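Local coordinates for hypothetical protein AF0941 (Archaeoglobus fulgidus, PDB 1YOZ) that is of unknown function but belongs to the AF0941-like family and forms an all-helical assembly of two chains, at residues Tyr5-Ile17 / Leu29-Asp42. Numbering follows the deposited sequence.
Sequences YINSFLDRMGEII and LLDQKNIFEMFRSD
Phe9 of helix 8-18 packs its ring against Ile35 of helix 32-51 and Leu29 at the end of helix 26-29, a knobs-into-holes packing in an all-helical fold; the segments 8-17 and 32-42 run at 123° to each other, their axes 10.1 Å apart at closest. The hole is formed by Leu29, Ile35, Met38 and Phe39. With CG anti to the backbone N (chi1 -178°), the ring is set among Leu29, Leu30 and Ile35: CE1 meets Ile35 CD1 at 3.7 Å, Leu30 CD2 and Met38 CE lie at its edge, and Phe9 CB meets Phe39 CZ. Leu29 returns the fit as a knob among Phe9, Arg12, Met13 and Ile16; its CD1 touches Phe9 CD1 at 3.6 Å and its CD2 approaches Ile16 CD1 at 3.8 Å. Tyr70 of helix 57-73 and Leu75 of helix 75-88 also touch Phe9, and Leu82 of helix 75-88 touches Leu29. Arg12 lays its CD beside Met38 SD.

Polar contacts gather at the start of helix 8-18, where the Asp42 carboxylate grips Ser8 twice. Ser8 N donates to OD2 of Asp42 at 2.8 Å, nearly straight (174°), and Ser8 OG donates to the syn lone pair of Asp42 OD1 at 2.6 Å. The nearby helix N-terminus would probably stabilise the negative charge. Replacing Asp42 by an alanine removes both oxygens, which would probably leave Ser8 N, its hydroxyl and a bound water without their acceptor and the hydroxyl able to turn. Asn7 is the N-cap, its OD1 accepting from Leu10 N. That water accepts from Phe9 N and donates to Asp42 OD2, its oxygen 3.3 Å above the centre of the Phe39 ring.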
ATOM      1  N   TYR B   5      -1.025   4.821  -6.883  1.00 14.94           N
ATOM      2  CA  TYR B   5      -0.007   4.017  -6.175  1.00 16.19           C
ATOM      3  C   TYR B   5       0.372   2.863  -7.044  1.00 16.42           C
ATOM      4  O   TYR B   5      -0.212   1.763  -6.951  1.00 16.81           O
ATOM      5  CB  TYR B   5      -0.497   3.529  -4.790  1.00 14.37           C
ATOM      6  CG  TYR B   5       0.495   2.646  -4.020  1.00 16.22           C
ATOM      7  CD1 TYR B   5       0.112   1.407  -3.487  1.00 12.05           C
ATOM      8  CD2 TYR B   5       1.806   3.053  -3.816  1.00 13.72           C
ATOM      9  CE1 TYR B   5       0.994   0.650  -2.731  1.00 14.81           C
ATOM     10  CE2 TYR B   5       2.705   2.285  -3.076  1.00 14.68           C
ATOM     11  CZ  TYR B   5       2.304   1.102  -2.531  1.00 15.17           C
ATOM     12  OH  TYR B   5       3.232   0.337  -1.864  1.00 14.15           O
ATOM     13  N   ILE B   6       1.340   3.130  -7.917  1.00 15.14           N
ATOM     14  CA  ILE B   6       2.042   2.111  -8.642  1.00 14.03           C
ATOM     15  C   ILE B   6       3.068   1.381  -7.732  1.00 14.42           C
ATOM     16  O   ILE B   6       3.827   2.015  -7.009  1.00 14.43           O
ATOM     17  CB  ILE B   6       2.749   2.736  -9.911  1.00 15.24           C
ATOM     18  CG1 ILE B   6       1.696   3.219 -10.932  1.00 14.70           C
ATOM     19  CG2 ILE B   6       3.701   1.760 -10.525  1.00 13.90           C
ATOM     20  CD1 ILE B   6       2.246   4.101 -12.112  1.00 17.49           C
ATOM     21  N   ASN B   7       3.049   0.039  -7.757  1.00 12.83           N
ATOM     22  CA  ASN B   7       4.020  -0.801  -7.095  1.00 12.55           C
ATOM     23  C   ASN B   7       3.887  -2.185  -7.705  1.00 12.98           C
ATOM     24  O   ASN B   7       2.976  -2.956  -7.351  1.00 11.80           O
ATOM     25  CB  ASN B   7       3.757  -0.857  -5.559  1.00 14.44           C
ATOM     26  CG  ASN B   7       4.810  -1.620  -4.816  1.00 11.25           C
ATOM     27  OD1 ASN B   7       5.520  -2.437  -5.392  1.00 15.03           O
ATOM     28  ND2 ASN B   7       4.865  -1.429  -3.492  1.00 14.06           N
ATOM     29  N   SER B   8       4.781  -2.452  -8.662  1.00 14.43           N
ATOM     30  CA  SER B   8       4.787  -3.663  -9.459  1.00 15.35           C
ATOM     31  C   SER B   8       5.132  -4.868  -8.619  1.00 16.08           C
ATOM     32  O   SER B   8       4.534  -5.918  -8.810  1.00 15.81           O
ATOM     33  CB  SER B   8       5.787  -3.505 -10.609  1.00 15.51           C
ATOM     34  OG  SER B   8       5.264  -2.528 -11.527  1.00 15.08           O
ATOM     35  N   PHE B   9       6.046  -4.704  -7.662  1.00 15.46           N
ATOM     36  CA  PHE B   9       6.419  -5.851  -6.828  1.00 16.79           C
ATOM     37  C   PHE B   9       5.234  -6.311  -5.997  1.00 16.40           C
ATOM     38  O   PHE B   9       4.897  -7.536  -5.950  1.00 16.87           O
ATOM     39  CB  PHE B   9       7.615  -5.564  -5.921  1.00 16.79           C
ATOM     40  CG  PHE B   9       8.033  -6.739  -5.098  1.00 19.23           C
ATOM     41  CD1 PHE B   9       8.923  -7.686  -5.613  1.00 18.73           C
ATOM     42  CD2 PHE B   9       7.531  -6.918  -3.806  1.00 20.61           C
ATOM     43  CE1 PHE B   9       9.290  -8.804  -4.864  1.00 19.91           C
ATOM     44  CE2 PHE B   9       7.875  -8.040  -3.053  1.00 17.76           C
ATOM     45  CZ  PHE B   9       8.764  -8.976  -3.571  1.00 17.96           C
ATOM     46  N   LEU B  10       4.596  -5.342  -5.354  1.00 16.67           N
ATOM     47  CA  LEU B  10       3.407  -5.619  -4.533  1.00 16.75           C
ATOM     48  C   LEU B  10       2.310  -6.314  -5.330  1.00 16.62           C
ATOM     49  O   LEU B  10       1.773  -7.328  -4.905  1.00 16.43           O
ATOM     50  CB  LEU B  10       2.906  -4.334  -3.851  1.00 16.97           C
ATOM     51  CG  LEU B  10       1.634  -4.492  -3.005  1.00 18.43           C
ATOM     52  CD1 LEU B  10       1.860  -5.291  -1.750  1.00 16.68           C
ATOM     53  CD2 LEU B  10       1.129  -3.117  -2.722  1.00 16.59           C
ATOM     54  N   ASP B  11       2.023  -5.833  -6.535  1.00 17.23           N
ATOM     55  CA  ASP B  11       0.976  -6.463  -7.327  1.00 17.13           C
ATOM     56  C   ASP B  11       1.362  -7.873  -7.775  1.00 17.86           C
ATOM     57  O   ASP B  11       0.532  -8.781  -7.731  1.00 15.18           O
ATOM     58  CB  ASP B  11       0.611  -5.629  -8.563  1.00 17.36           C
ATOM     59  CG  ASP B  11      -0.148  -4.349  -8.228  1.00 18.05           C
ATOM     60  OD1 ASP B  11      -1.003  -4.289  -7.300  1.00 21.22           O
ATOM     61  OD2 ASP B  11       0.113  -3.378  -8.923  1.00 19.85           O
ATOM     62  N   ARG B  12       2.583  -8.044  -8.292  1.00 18.89           N
ATOM     63  CA  ARG B  12       3.004  -9.395  -8.732  1.00 21.28           C
ATOM     64  C   ARG B  12       2.997 -10.372  -7.571  1.00 21.84           C
ATOM     65  O   ARG B  12       2.559 -11.499  -7.718  1.00 20.41           O
ATOM     66  CB  ARG B  12       4.401  -9.398  -9.353  1.00 21.95           C
ATOM     67  CG  ARG B  12       4.410  -9.006 -10.822  1.00 29.18           C
ATOM     68  CD  ARG B  12       5.765  -8.475 -11.280  1.00 34.62           C
ATOM     69  NE  ARG B  12       5.523  -7.262 -12.043  1.00 41.90           N
ATOM     70  CZ  ARG B  12       5.449  -7.166 -13.365  1.00 43.83           C
ATOM     71  NH1 ARG B  12       5.645  -8.232 -14.150  1.00 45.39           N
ATOM     72  NH2 ARG B  12       5.192  -5.971 -13.902  1.00 43.08           N
ATOM     73  N   MET B  13       3.506  -9.955  -6.416  1.00 22.67           N
ATOM     74  CA  MET B  13       3.403 -10.830  -5.240  1.00 24.20           C
ATOM     75  C   MET B  13       1.953 -11.257  -5.035  1.00 24.60           C
ATOM     76  O   MET B  13       1.698 -12.430  -4.892  1.00 25.31           O
ATOM     77  CB  MET B  13       3.908 -10.185  -3.936  1.00 24.08           C
ATOM     78  CG  MET B  13       3.399 -10.958  -2.637  1.00 25.06           C
ATOM     79  SD  MET B  13       3.886 -10.091  -1.158  1.00 29.75           S
ATOM     80  CE  MET B  13       2.434  -9.080  -0.901  1.00 23.81           C
ATOM     81  N   GLY B  14       1.031 -10.291  -5.025  1.00 24.72           N
ATOM     82  CA  GLY B  14      -0.364 -10.525  -4.735  1.00 24.82           C
ATOM     83  C   GLY B  14      -1.013 -11.472  -5.728  1.00 26.01           C
ATOM     84  O   GLY B  14      -1.895 -12.268  -5.358  1.00 26.02           O
ATOM     85  N   GLU B  15      -0.605 -11.349  -6.992  1.00 24.69           N
ATOM     86  CA  GLU B  15      -1.033 -12.252  -8.055  1.00 24.26           C
ATOM     87  C   GLU B  15      -0.612 -13.707  -7.827  1.00 24.47           C
ATOM     88  O   GLU B  15      -1.401 -14.624  -8.072  1.00 24.54           O
ATOM     89  CB  GLU B  15      -0.491 -11.778  -9.395  1.00 22.97           C
ATOM     90  CG  GLU B  15      -1.312 -10.643  -9.957  1.00 25.04           C
ATOM     91  CD  GLU B  15      -0.652  -9.954 -11.096  1.00 29.42           C
ATOM     92  OE1 GLU B  15       0.431 -10.399 -11.573  1.00 28.79           O
ATOM     93  OE2 GLU B  15      -1.213  -8.909 -11.493  1.00 33.24           O
ATOM     94  N   ILE B  16       0.625 -13.922  -7.410  1.00 24.95           N
ATOM     95  CA  ILE B  16       1.078 -15.281  -7.043  1.00 24.82           C
ATOM     96  C   ILE B  16       0.314 -15.856  -5.830  1.00 26.54           C
ATOM     97  O   ILE B  16      -0.197 -16.971  -5.896  1.00 27.27           O
ATOM     98  CB  ILE B  16       2.624 -15.344  -6.903  1.00 24.78           C
ATOM     99  CG1 ILE B  16       3.260 -15.051  -8.264  1.00 22.24           C
ATOM    100  CG2 ILE B  16       3.071 -16.749  -6.468  1.00 24.09           C
ATOM    101  CD1 ILE B  16       4.623 -14.406  -8.227  1.00 21.86           C
ATOM    102  N   ILE B  17       0.219 -15.090  -4.743  1.00 27.06           N
ATOM    103  CA  ILE B  17      -0.602 -15.459  -3.571  1.00 28.88           C
ATOM    104  C   ILE B  17      -2.087 -15.781  -3.908  1.00 29.33           C
ATOM    105  O   ILE B  17      -2.639 -16.747  -3.403  1.00 28.98           O
ATOM    106  CB  ILE B  17      -0.537 -14.332  -2.484  1.00 28.63           C
ATOM    107  CG1 ILE B  17       0.849 -14.300  -1.816  1.00 30.55           C
ATOM    108  CG2 ILE B  17      -1.652 -14.477  -1.453  1.00 28.47           C
ATOM    109  CD1 ILE B  17       0.982 -13.168  -0.714  1.00 30.19           C
ATOM    110  N   LEU B  29      10.417 -13.328  -9.568  1.00 29.02           N
ATOM    111  CA  LEU B  29      10.044 -12.150  -8.808  1.00 28.68           C
ATOM    112  C   LEU B  29      11.048 -11.847  -7.660  1.00 28.26           C
ATOM    113  O   LEU B  29      11.331 -10.685  -7.387  1.00 27.64           O
ATOM    114  CB  LEU B  29       8.593 -12.245  -8.311  1.00 27.33           C
ATOM    115  CG  LEU B  29       7.996 -11.055  -7.544  1.00 27.68           C
ATOM    116  CD1 LEU B  29       7.955  -9.765  -8.346  1.00 28.36           C
ATOM    117  CD2 LEU B  29       6.617 -11.429  -7.053  1.00 25.13           C
ATOM    118  N   LEU B  30      11.614 -12.902  -7.059  1.00 28.11           N
ATOM    119  CA  LEU B  30      12.419 -12.791  -5.843  1.00 27.48           C
ATOM    120  C   LEU B  30      13.919 -12.756  -6.069  1.00 28.64           C
ATOM    121  O   LEU B  30      14.706 -12.882  -5.110  1.00 29.18           O
ATOM    122  CB  LEU B  30      12.077 -13.921  -4.901  1.00 28.55           C
ATOM    123  CG  LEU B  30      10.636 -13.939  -4.410  1.00 27.01           C
ATOM    124  CD1 LEU B  30      10.367 -15.229  -3.607  1.00 31.71           C
ATOM    125  CD2 LEU B  30      10.287 -12.725  -3.629  1.00 26.66           C
ATOM    126  N   ASP B  31      14.302 -12.607  -7.332  1.00 28.55           N
ATOM    127  CA  ASP B  31      15.659 -12.251  -7.718  1.00 29.58           C
ATOM    128  C   ASP B  31      15.882 -10.778  -7.393  1.00 29.03           C
ATOM    129  O   ASP B  31      15.241  -9.929  -7.978  1.00 28.40           O
ATOM    130  CB  ASP B  31      15.882 -12.511  -9.206  1.00 29.23           C
ATOM    131  CG  ASP B  31      17.297 -12.181  -9.636  1.00 33.53           C
ATOM    132  OD1 ASP B  31      18.155 -13.077  -9.701  1.00 36.48           O
ATOM    133  OD2 ASP B  31      17.572 -11.000  -9.879  1.00 36.76           O
ATOM    134  N   GLN B  32      16.769 -10.489  -6.424  1.00 29.80           N
ATOM    135  CA  GLN B  32      16.967  -9.106  -5.957  1.00 30.08           C
ATOM    136  C   GLN B  32      17.406  -8.125  -7.026  1.00 29.31           C
ATOM    137  O   GLN B  32      17.060  -6.939  -6.958  1.00 29.55           O
ATOM    138  CB  GLN B  32      17.870  -9.007  -4.714  1.00 30.75           C
ATOM    139  CG  GLN B  32      19.304  -9.533  -4.874  1.00 31.74           C
ATOM    140  CD  GLN B  32      20.178  -9.193  -3.659  1.00 35.70           C
ATOM    141  OE1 GLN B  32      19.686  -9.001  -2.514  1.00 36.04           O
ATOM    142  NE2 GLN B  32      21.486  -9.118  -3.897  1.00 33.85           N
ATOM    143  N   LYS B  33      18.141  -8.596  -8.023  1.00 28.24           N
ATOM    144  CA  LYS B  33      18.402  -7.747  -9.180  1.00 27.82           C
ATOM    145  C   LYS B  33      17.117  -7.367  -9.893  1.00 27.12           C
ATOM    146  O   LYS B  33      16.930  -6.207 -10.281  1.00 26.77           O
ATOM    147  CB  LYS B  33      19.376  -8.412 -10.182  1.00 28.92           C
ATOM    148  CG  LYS B  33      19.933  -7.453 -11.269  1.00 32.29           C
ATOM    149  CD  LYS B  33      20.812  -6.286 -10.679  1.00 34.81           C
ATOM    150  CE  LYS B  33      20.044  -4.948 -10.461  1.00 36.69           C
ATOM    151  NZ  LYS B  33      20.855  -3.958  -9.605  1.00 35.51           N
ATOM    152  N   ASN B  34      16.216  -8.335 -10.099  1.00 25.59           N
ATOM    153  CA  ASN B  34      14.947  -8.005 -10.813  1.00 24.85           C
ATOM    154  C   ASN B  34      14.101  -7.032  -9.956  1.00 22.98           C
ATOM    155  O   ASN B  34      13.386  -6.173 -10.461  1.00 22.08           O
ATOM    156  CB  ASN B  34      14.109  -9.280 -11.071  1.00 25.14           C
ATOM    157  CG  ASN B  34      14.726 -10.208 -12.130  1.00 26.90           C
ATOM    158  OD1 ASN B  34      15.624  -9.809 -12.867  1.00 24.88           O
ATOM    159  ND2 ASN B  34      14.241 -11.458 -12.187  1.00 24.53           N
ATOM    160  N   ILE B  35      14.157  -7.244  -8.648  1.00 22.71           N
ATOM    161  CA  ILE B  35      13.429  -6.391  -7.687  1.00 22.65           C
ATOM    162  C   ILE B  35      13.885  -4.946  -7.853  1.00 23.03           C
ATOM    163  O   ILE B  35      13.083  -4.060  -8.155  1.00 23.14           O
ATOM    164  CB  ILE B  35      13.593  -6.907  -6.226  1.00 21.79           C
ATOM    165  CG1 ILE B  35      12.973  -8.298  -6.094  1.00 20.92           C
ATOM    166  CG2 ILE B  35      12.926  -5.963  -5.204  1.00 23.27           C
ATOM    167  CD1 ILE B  35      12.962  -8.841  -4.660  1.00 18.22           C
ATOM    168  N   PHE B  36      15.191  -4.711  -7.741  1.00 23.74           N
ATOM    169  CA  PHE B  36      15.709  -3.351  -7.929  1.00 23.55           C
ATOM    170  C   PHE B  36      15.261  -2.779  -9.280  1.00 23.96           C
ATOM    171  O   PHE B  36      14.692  -1.694  -9.346  1.00 22.49           O
ATOM    172  CB  PHE B  36      17.229  -3.364  -7.765  1.00 24.81           C
ATOM    173  CG  PHE B  36      17.844  -2.021  -7.396  1.00 25.89           C
ATOM    174  CD1 PHE B  36      19.000  -1.992  -6.601  1.00 27.71           C
ATOM    175  CD2 PHE B  36      17.316  -0.817  -7.860  1.00 25.06           C
ATOM    176  CE1 PHE B  36      19.617  -0.770  -6.256  1.00 30.56           C
ATOM    177  CE2 PHE B  36      17.919   0.398  -7.546  1.00 27.96           C
ATOM    178  CZ  PHE B  36      19.076   0.428  -6.736  1.00 29.30           C
ATOM    179  N   GLU B  37      15.431  -3.525 -10.379  1.00 24.95           N
ATOM    180  CA  GLU B  37      14.984  -3.008 -11.688  1.00 24.36           C
ATOM    181  C   GLU B  37      13.483  -2.703 -11.771  1.00 22.82           C
ATOM    182  O   GLU B  37      13.076  -1.717 -12.391  1.00 22.70           O
ATOM    183  CB  GLU B  37      15.474  -3.915 -12.850  1.00 26.80           C
ATOM    184  CG  GLU B  37      15.082  -3.399 -14.228  1.00 30.23           C
ATOM    185  CD  GLU B  37      15.368  -4.444 -15.334  1.00 38.42           C
ATOM    186  OE1 GLU B  37      16.421  -5.144 -15.221  1.00 41.89           O
ATOM    187  OE2 GLU B  37      14.543  -4.564 -16.295  1.00 39.51           O
ATOM    188  N   MET B  38      12.655  -3.506 -11.087  1.00 21.89           N
ATOM    189  CA  MET B  38      11.209  -3.304 -11.015  1.00 20.39           C
ATOM    190  C   MET B  38      10.863  -1.975 -10.358  1.00 19.92           C
ATOM    191  O   MET B  38      10.073  -1.235 -10.884  1.00 18.09           O
ATOM    192  CB  MET B  38      10.556  -4.432 -10.169  1.00 21.70           C
ATOM    193  CG  MET B  38       9.301  -5.038 -10.750  1.00 24.33           C
ATOM    194  SD  MET B  38       8.637  -6.356  -9.749  1.00 14.47           S
ATOM    195  CE  MET B  38       9.953  -7.464  -9.749  1.00 19.55           C
ATOM    196  N   PHE B  39      11.448  -1.684  -9.184  1.00 19.03           N
ATOM    197  CA  PHE B  39      11.241  -0.365  -8.572  1.00 18.49           C
ATOM    198  C   PHE B  39      11.808   0.766  -9.419  1.00 18.77           C
ATOM    199  O   PHE B  39      11.211   1.837  -9.461  1.00 17.70           O
ATOM    200  CB  PHE B  39      11.779  -0.300  -7.124  1.00 18.62           C
ATOM    201  CG  PHE B  39      10.949  -1.091  -6.153  1.00 17.51           C
ATOM    202  CD1 PHE B  39       9.812  -0.521  -5.568  1.00 14.92           C
ATOM    203  CD2 PHE B  39      11.281  -2.387  -5.846  1.00 16.23           C
ATOM    204  CE1 PHE B  39       9.033  -1.242  -4.664  1.00  9.99           C
ATOM    205  CE2 PHE B  39      10.505  -3.134  -4.925  1.00 16.59           C
ATOM    206  CZ  PHE B  39       9.381  -2.561  -4.361  1.00 17.21           C
ATOM    207  N   ARG B  40      12.971   0.560 -10.058  1.00 19.76           N
ATOM    208  CA  ARG B  40      13.455   1.599 -11.014  1.00 21.17           C
ATOM    209  C   ARG B  40      12.417   1.841 -12.118  1.00 21.71           C
ATOM    210  O   ARG B  40      12.129   3.008 -12.448  1.00 21.37           O
ATOM    211  CB  ARG B  40      14.788   1.236 -11.708  1.00 20.71           C
ATOM    212  CG  ARG B  40      16.014   1.254 -10.856  1.00 25.55           C
ATOM    213  CD  ARG B  40      17.267   0.910 -11.717  1.00 26.26           C
ATOM    214  NE  ARG B  40      18.343   0.461 -10.831  1.00 32.89           N
ATOM    215  CZ  ARG B  40      18.779  -0.792 -10.710  1.00 33.88           C
ATOM    216  NH1 ARG B  40      18.253  -1.775 -11.432  1.00 35.92           N
ATOM    217  NH2 ARG B  40      19.775  -1.059  -9.876  1.00 36.48           N
ATOM    218  N   SER B  41      11.874   0.759 -12.711  1.00 20.64           N
ATOM    219  CA  SER B  41      10.881   0.952 -13.755  1.00 22.49           C
ATOM    220  C   SER B  41       9.619   1.624 -13.266  1.00 21.64           C
ATOM    221  O   SER B  41       9.008   2.383 -14.011  1.00 20.85           O
ATOM    222  CB  SER B  41      10.495  -0.338 -14.500  1.00 22.91           C
ATOM    223  OG  SER B  41      10.389  -1.427 -13.616  1.00 29.61           O
ATOM    224  N   ASP B  42       9.205   1.308 -12.025  1.00 20.12           N
ATOM    225  CA  ASP B  42       8.074   1.976 -11.399  1.00 17.91           C
ATOM    226  C   ASP B  42       8.292   3.468 -11.251  1.00 17.35           C
ATOM    227  O   ASP B  42       7.392   4.253 -11.573  1.00 18.04           O
ATOM    228  CB  ASP B  42       7.796   1.382 -10.005  1.00 17.65           C
ATOM    229  CG  ASP B  42       7.041   0.060 -10.070  1.00 18.40           C
ATOM    230  OD1 ASP B  42       6.639  -0.392 -11.196  1.00 13.57           O
ATOM    231  OD2 ASP B  42       6.838  -0.520  -8.980  1.00 18.51           O
TER
HETATM  232  O   HOH W   1       8.084  -2.722  -7.707  1.00 16.44           O